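Local coordinates for TetR family transcriptional regulator (Mycobacterium smegmatis, PDB 5XS9), which probably represses biotin-related genes by binding their operator DNA as a homodimer, as TetR-family regulators do, at residues W71-R83 and F174-A186. Sequence-based numbering, arbitrary orientation.
Sequences WREQIHESCRALR and FRFGLQLLVDGLA
With Phe174 CG anti to its own backbone nitrogen (chi1 -176°) and Arg83 CG likewise, the phenyl ring and the extended arginine chain lie alongside each other, pointing opposite ways. Arg83 CD lies 3.5 Å from the centroid of the Phe174 ring, almost on its normal, a CH-pi contact; the opposite face of the ring carries Leu178 CG. A long arginine suits this buried place because its methylenes cover the aromatic face while its charged end runs on to a salt bridge with Glu147. At the ring edge Phe174 CZ approaches Cys79 O at 3.6 Å. The short side chain of Cys79 fits against Leu178, its CB 3.5 Å from Leu178 CD1, tighter than usual for two carbons.

Helices 71-87 and 170-186 belong to the all-helical C-terminal part of a TetR-family fold. Their segments run roughly antiparallel, with axes 10.3 Å apart at an angle of 145°, and mesh as knobs into holes. His76 fills the hole made by Arg175, Leu178, Gln179 and Val182. Its NE2 donates to Gln179 OE1 (2.9 Å), a bent bond with the ring and amide planes only 15° apart; the histidine thus packs against leucine and valine yet keeps a polar partner. In the reverse direction, branched Val182 enters among Trp71, Arg72, Ile75 and His76, its CG1 touching Arg72 CG at 3.5 Å.

The Trp71 indole brings its edge to Val182 O, while Trp71 CZ2 sits over the middle of the Arg72 guanidinium face, Arg72 CG covers the rim of the indole, and a water joins Arg72 NE to Asp183 OD1. Tip to tip, Ile75 CD1 and Leu185 CD1 meet at 3.4 Å, and Leu185 also packs on Leu180 of the second subunit, which links this hydrophobic seam to the dimer interface.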
loop_
_atom_site.group_PDB
_atom_site.type_symbol
_atom_site.label_atom_id
_atom_site.label_comp_id
_atom_site.label_asym_id
_atom_site.label_seq_id
_atom_site.Cartn_x
_atom_site.Cartn_y
_atom_site.Cartn_z
ATOM N N TRP A 71 -5.975 -6.420 -24.802
ATOM C CA TRP A 71 -5.299 -6.625 -23.529
ATOM C C TRP A 71 -5.155 -5.307 -22.732
ATOM O O TRP A 71 -5.342 -5.339 -21.521
ATOM C CB TRP A 71 -3.944 -7.354 -23.671
ATOM C CG TRP A 71 -2.866 -6.639 -24.362
ATOM C CD1 TRP A 71 -2.496 -6.728 -25.713
ATOM C CD2 TRP A 71 -1.994 -5.645 -23.779
ATOM N NE1 TRP A 71 -1.433 -5.870 -25.949
ATOM C CE2 TRP A 71 -1.098 -5.228 -24.777
ATOM C CE3 TRP A 71 -1.858 -5.125 -22.500
ATOM C CZ2 TRP A 71 -0.087 -4.299 -24.539
ATOM C CZ3 TRP A 71 -0.809 -4.155 -22.271
ATOM C CH2 TRP A 71 0.009 -3.757 -23.280
ATOM N N ARG A 72 -4.867 -4.210 -23.389
ATOM C CA ARG A 72 -4.767 -2.916 -22.700
ATOM C C ARG A 72 -6.014 -2.569 -21.901
ATOM O O ARG A 72 -5.956 -2.172 -20.715
ATOM C CB ARG A 72 -4.409 -1.761 -23.670
ATOM C CG ARG A 72 -3.015 -1.873 -24.269
ATOM C CD ARG A 72 -2.844 -0.827 -25.353
ATOM N NE ARG A 72 -1.487 -0.745 -25.890
ATOM C CZ ARG A 72 -0.964 -1.595 -26.790
ATOM N NH1 ARG A 72 -1.637 -2.645 -27.249
ATOM N NH2 ARG A 72 0.279 -1.426 -27.197
ATOM N N GLU A 73 -7.149 -2.776 -22.550
ATOM C CA GLU A 73 -8.433 -2.467 -21.984
ATOM C C GLU A 73 -8.805 -3.498 -20.949
ATOM O O GLU A 73 -9.430 -3.195 -19.947
ATOM C CB GLU A 73 -9.514 -2.353 -23.111
ATOM C CG GLU A 73 -9.576 -0.986 -23.789
ATOM C CD GLU A 73 -8.330 -0.535 -24.580
ATOM O OE1 GLU A 73 -7.739 0.560 -24.238
ATOM O OE2 GLU A 73 -7.937 -1.256 -25.544
ATOM N N GLN A 74 -8.377 -4.727 -21.094
ATOM C CA GLN A 74 -8.541 -5.631 -19.990
ATOM C C GLN A 74 -7.877 -5.177 -18.663
ATOM O O GLN A 74 -8.434 -5.393 -17.547
ATOM C CB GLN A 74 -7.929 -7.012 -20.299
ATOM C CG GLN A 74 -8.614 -7.767 -21.471
ATOM C CD GLN A 74 -7.872 -9.016 -21.879
ATOM O OE1 GLN A 74 -7.286 -9.722 -21.071
ATOM N NE2 GLN A 74 -7.902 -9.292 -23.187
ATOM N N ILE A 75 -6.653 -4.669 -18.777
ATOM C CA ILE A 75 -5.958 -4.204 -17.582
ATOM C C ILE A 75 -6.720 -3.009 -17.014
ATOM O O ILE A 75 -7.003 -2.958 -15.822
ATOM C CB ILE A 75 -4.545 -3.810 -17.909
ATOM C CG1 ILE A 75 -3.754 -5.124 -18.154
ATOM C CG2 ILE A 75 -3.970 -3.008 -16.733
ATOM C CD1 ILE A 75 -2.475 -4.872 -18.759
ATOM N N HIS A 76 -7.064 -2.078 -17.876
ATOM C CA HIS A 76 -7.828 -0.914 -17.401
ATOM C C HIS A 76 -9.108 -1.350 -16.693
ATOM O O HIS A 76 -9.404 -0.885 -15.599
ATOM C CB HIS A 76 -8.072 0.138 -18.528
ATOM C CG HIS A 76 -6.843 0.933 -18.878
ATOM N ND1 HIS A 76 -6.360 1.956 -18.064
ATOM C CD2 HIS A 76 -6.025 0.902 -19.964
ATOM C CE1 HIS A 76 -5.277 2.476 -18.617
ATOM N NE2 HIS A 76 -5.051 1.854 -19.764
ATOM N N GLU A 77 -9.863 -2.258 -17.309
ATOM C CA GLU A 77 -11.193 -2.622 -16.822
ATOM C C GLU A 77 -11.082 -3.343 -15.524
ATOM O O GLU A 77 -11.748 -3.000 -14.518
ATOM C CB GLU A 77 -11.981 -3.438 -17.908
ATOM C CG GLU A 77 -13.449 -3.605 -17.650
ATOM C CD GLU A 77 -14.299 -2.337 -17.943
ATOM O OE1 GLU A 77 -13.811 -1.336 -18.501
ATOM O OE2 GLU A 77 -15.502 -2.363 -17.623
ATOM N N SER A 78 -10.142 -4.300 -15.424
ATOM C CA SER A 78 -9.930 -4.995 -14.176
ATOM C C SER A 78 -9.484 -4.141 -13.005
ATOM O O SER A 78 -9.910 -4.333 -11.861
ATOM C CB SER A 78 -8.965 -6.187 -14.331
ATOM O OG SER A 78 -9.657 -7.177 -15.110
ATOM N N CYS A 79 -8.578 -3.221 -13.261
ATOM C CA CYS A 79 -8.026 -2.411 -12.187
ATOM C C CYS A 79 -9.065 -1.392 -11.717
ATOM O O CYS A 79 -9.131 -1.131 -10.553
ATOM C CB CYS A 79 -6.789 -1.677 -12.742
ATOM S SG CYS A 79 -5.381 -2.893 -12.863
ATOM N N ARG A 80 -9.816 -0.784 -12.646
ATOM C CA ARG A 80 -10.879 0.149 -12.237
ATOM C C ARG A 80 -11.889 -0.573 -11.390
ATOM O O ARG A 80 -12.303 -0.063 -10.334
ATOM C CB ARG A 80 -11.611 0.786 -13.420
ATOM C CG ARG A 80 -10.871 1.831 -14.212
ATOM C CD ARG A 80 -11.828 2.498 -15.209
ATOM N NE ARG A 80 -12.253 1.594 -16.290
ATOM C CZ ARG A 80 -11.766 1.577 -17.548
ATOM N NH1 ARG A 80 -10.789 2.427 -17.966
ATOM N NH2 ARG A 80 -12.234 0.650 -18.412
ATOM N N ALA A 81 -12.261 -1.792 -11.781
ATOM C CA ALA A 81 -13.305 -2.505 -10.999
ATOM C C ALA A 81 -12.754 -2.850 -9.653
ATOM O O ALA A 81 -13.463 -2.791 -8.638
ATOM C CB ALA A 81 -13.782 -3.766 -11.704
ATOM N N LEU A 82 -11.458 -3.183 -9.603
ATOM C CA LEU A 82 -10.853 -3.504 -8.343
ATOM C C LEU A 82 -10.782 -2.275 -7.401
ATOM O O LEU A 82 -11.151 -2.352 -6.234
ATOM C CB LEU A 82 -9.463 -4.145 -8.572
ATOM C CG LEU A 82 -8.635 -4.288 -7.323
ATOM C CD1 LEU A 82 -9.201 -5.247 -6.290
ATOM C CD2 LEU A 82 -7.239 -4.735 -7.699
ATOM N N ARG A 83 -10.287 -1.144 -7.908
ATOM C CA ARG A 83 -10.240 0.043 -7.075
ATOM C C ARG A 83 -11.646 0.445 -6.545
ATOM O O ARG A 83 -11.832 0.806 -5.383
ATOM C CB ARG A 83 -9.652 1.179 -7.879
ATOM C CG ARG A 83 -9.821 2.539 -7.186
ATOM C CD ARG A 83 -8.927 3.508 -7.839
ATOM N NE ARG A 83 -9.245 4.863 -7.444
ATOM C CZ ARG A 83 -10.024 5.700 -8.106
ATOM N NH1 ARG A 83 -10.599 5.355 -9.230
ATOM N NH2 ARG A 83 -10.223 6.920 -7.630
ATOM N N PHE A 174 -5.376 7.887 -11.141
ATOM C CA PHE A 174 -5.338 6.442 -11.177
ATOM C C PHE A 174 -5.065 5.927 -12.577
ATOM O O PHE A 174 -4.168 5.083 -12.776
ATOM C CB PHE A 174 -6.648 5.870 -10.572
ATOM C CG PHE A 174 -6.668 4.372 -10.477
ATOM C CD1 PHE A 174 -5.728 3.693 -9.661
ATOM C CD2 PHE A 174 -7.567 3.607 -11.259
ATOM C CE1 PHE A 174 -5.747 2.301 -9.564
ATOM C CE2 PHE A 174 -7.605 2.206 -11.157
ATOM C CZ PHE A 174 -6.687 1.540 -10.332
ATOM N N ARG A 175 -5.767 6.490 -13.545
ATOM C CA ARG A 175 -5.660 6.181 -14.954
ATOM C C ARG A 175 -4.286 6.480 -15.504
ATOM O O ARG A 175 -3.747 5.753 -16.329
ATOM C CB ARG A 175 -6.757 6.952 -15.781
ATOM C CG ARG A 175 -6.564 6.789 -17.290
ATOM C CD ARG A 175 -7.749 7.242 -18.157
ATOM N NE ARG A 175 -7.645 8.694 -18.300
ATOM C CZ ARG A 175 -8.353 9.569 -17.623
ATOM N NH1 ARG A 175 -9.295 9.141 -16.788
ATOM N NH2 ARG A 175 -8.137 10.885 -17.801
ATOM N N PHE A 176 -3.685 7.531 -15.028
ATOM C CA PHE A 176 -2.380 7.941 -15.547
ATOM C C PHE A 176 -1.326 6.859 -15.144
ATOM O O PHE A 176 -0.571 6.438 -15.990
ATOM C CB PHE A 176 -1.921 9.293 -14.953
ATOM C CG PHE A 176 -0.599 9.731 -15.459
ATOM C CD1 PHE A 176 -0.507 10.485 -16.614
ATOM C CD2 PHE A 176 0.589 9.309 -14.820
ATOM C CE1 PHE A 176 0.724 10.819 -17.136
ATOM C CE2 PHE A 176 1.800 9.679 -15.338
ATOM C CZ PHE A 176 1.879 10.399 -16.495
ATOM N N GLY A 177 -1.384 6.370 -13.920
ATOM C CA GLY A 177 -0.431 5.327 -13.439
ATOM C C GLY A 177 -0.686 4.010 -14.128
ATOM O O GLY A 177 0.229 3.305 -14.487
ATOM N N LEU A 178 -1.941 3.659 -14.314
ATOM C CA LEU A 178 -2.283 2.481 -15.064
ATOM C C LEU A 178 -1.756 2.528 -16.502
ATOM O O LEU A 178 -1.200 1.569 -17.048
ATOM C CB LEU A 178 -3.796 2.284 -15.136
ATOM C CG LEU A 178 -4.504 1.623 -13.967
ATOM C CD1 LEU A 178 -5.930 1.260 -14.379
ATOM C CD2 LEU A 178 -3.771 0.353 -13.559
ATOM N N GLN A 179 -1.884 3.662 -17.115
ATOM C CA GLN A 179 -1.323 3.834 -18.432
ATOM C C GLN A 179 0.180 3.705 -18.536
ATOM O O GLN A 179 0.681 3.178 -19.527
ATOM C CB GLN A 179 -1.800 5.158 -19.060
ATOM C CG GLN A 179 -1.559 5.284 -20.551
ATOM C CD GLN A 179 -2.199 4.145 -21.391
ATOM O OE1 GLN A 179 -3.333 3.713 -21.155
ATOM N NE2 GLN A 179 -1.430 3.621 -22.340
ATOM N N LEU A 180 0.919 4.201 -17.574
ATOM C CA LEU A 180 2.353 3.964 -17.518
ATOM C C LEU A 180 2.648 2.497 -17.443
ATOM O O LEU A 180 3.558 2.038 -18.119
ATOM C CB LEU A 180 3.025 4.562 -16.278
ATOM C CG LEU A 180 3.260 6.053 -16.218
ATOM C CD1 LEU A 180 3.898 6.381 -14.879
ATOM C CD2 LEU A 180 4.172 6.495 -17.349
ATOM N N LEU A 181 1.902 1.767 -16.600
ATOM C CA LEU A 181 2.116 0.336 -16.543
ATOM C C LEU A 181 1.820 -0.377 -17.849
ATOM O O LEU A 181 2.536 -1.257 -18.245
ATOM C CB LEU A 181 1.263 -0.272 -15.429
ATOM C CG LEU A 181 1.764 0.043 -14.036
ATOM C CD1 LEU A 181 0.661 -0.341 -13.082
ATOM C CD2 LEU A 181 3.045 -0.746 -13.798
ATOM N N VAL A 182 0.729 0.012 -18.514
ATOM C CA VAL A 182 0.359 -0.550 -19.767
ATOM C C VAL A 182 1.384 -0.282 -20.828
ATOM O O VAL A 182 1.732 -1.178 -21.559
ATOM C CB VAL A 182 -1.078 -0.008 -20.174
ATOM C CG1 VAL A 182 -1.395 -0.205 -21.601
ATOM C CG2 VAL A 182 -2.116 -0.673 -19.296
ATOM N N ASP A 183 1.852 0.936 -20.911
ATOM C CA ASP A 183 2.924 1.248 -21.847
ATOM C C ASP A 183 4.203 0.484 -21.546
ATOM O O ASP A 183 4.849 0.039 -22.491
ATOM C CB ASP A 183 3.210 2.735 -21.890
ATOM C CG ASP A 183 2.098 3.513 -22.601
ATOM O OD1 ASP A 183 1.497 2.979 -23.495
ATOM O OD2 ASP A 183 1.820 4.639 -22.254
ATOM N N GLY A 184 4.522 0.270 -20.264
ATOM C CA GLY A 184 5.670 -0.571 -19.892
ATOM C C GLY A 184 5.515 -2.040 -20.270
ATOM O O GLY A 184 6.447 -2.655 -20.745
ATOM N N LEU A 185 4.307 -2.580 -20.127
ATOM C CA LEU A 185 4.037 -3.911 -20.574
ATOM C C LEU A 185 4.210 -4.019 -22.071
ATOM O O LEU A 185 4.802 -4.994 -22.549
ATOM C CB LEU A 185 2.656 -4.375 -20.155
ATOM C CG LEU A 185 2.389 -4.629 -18.691
ATOM C CD1 LEU A 185 0.941 -4.714 -18.306
ATOM C CD2 LEU A 185 3.115 -5.891 -18.169
ATOM N N ALA A 186 3.688 -3.030 -22.802
ATOM C CA ALA A 186 3.733 -3.020 -24.268
ATOM C C ALA A 186 5.164 -2.995 -24.750
ATOM O O ALA A 186 5.477 -3.652 -25.715
ATOM C CB ALA A 186 2.972 -1.819 -24.826
HETATM O O HOH W 1 -0.083 1.382 -24.928
#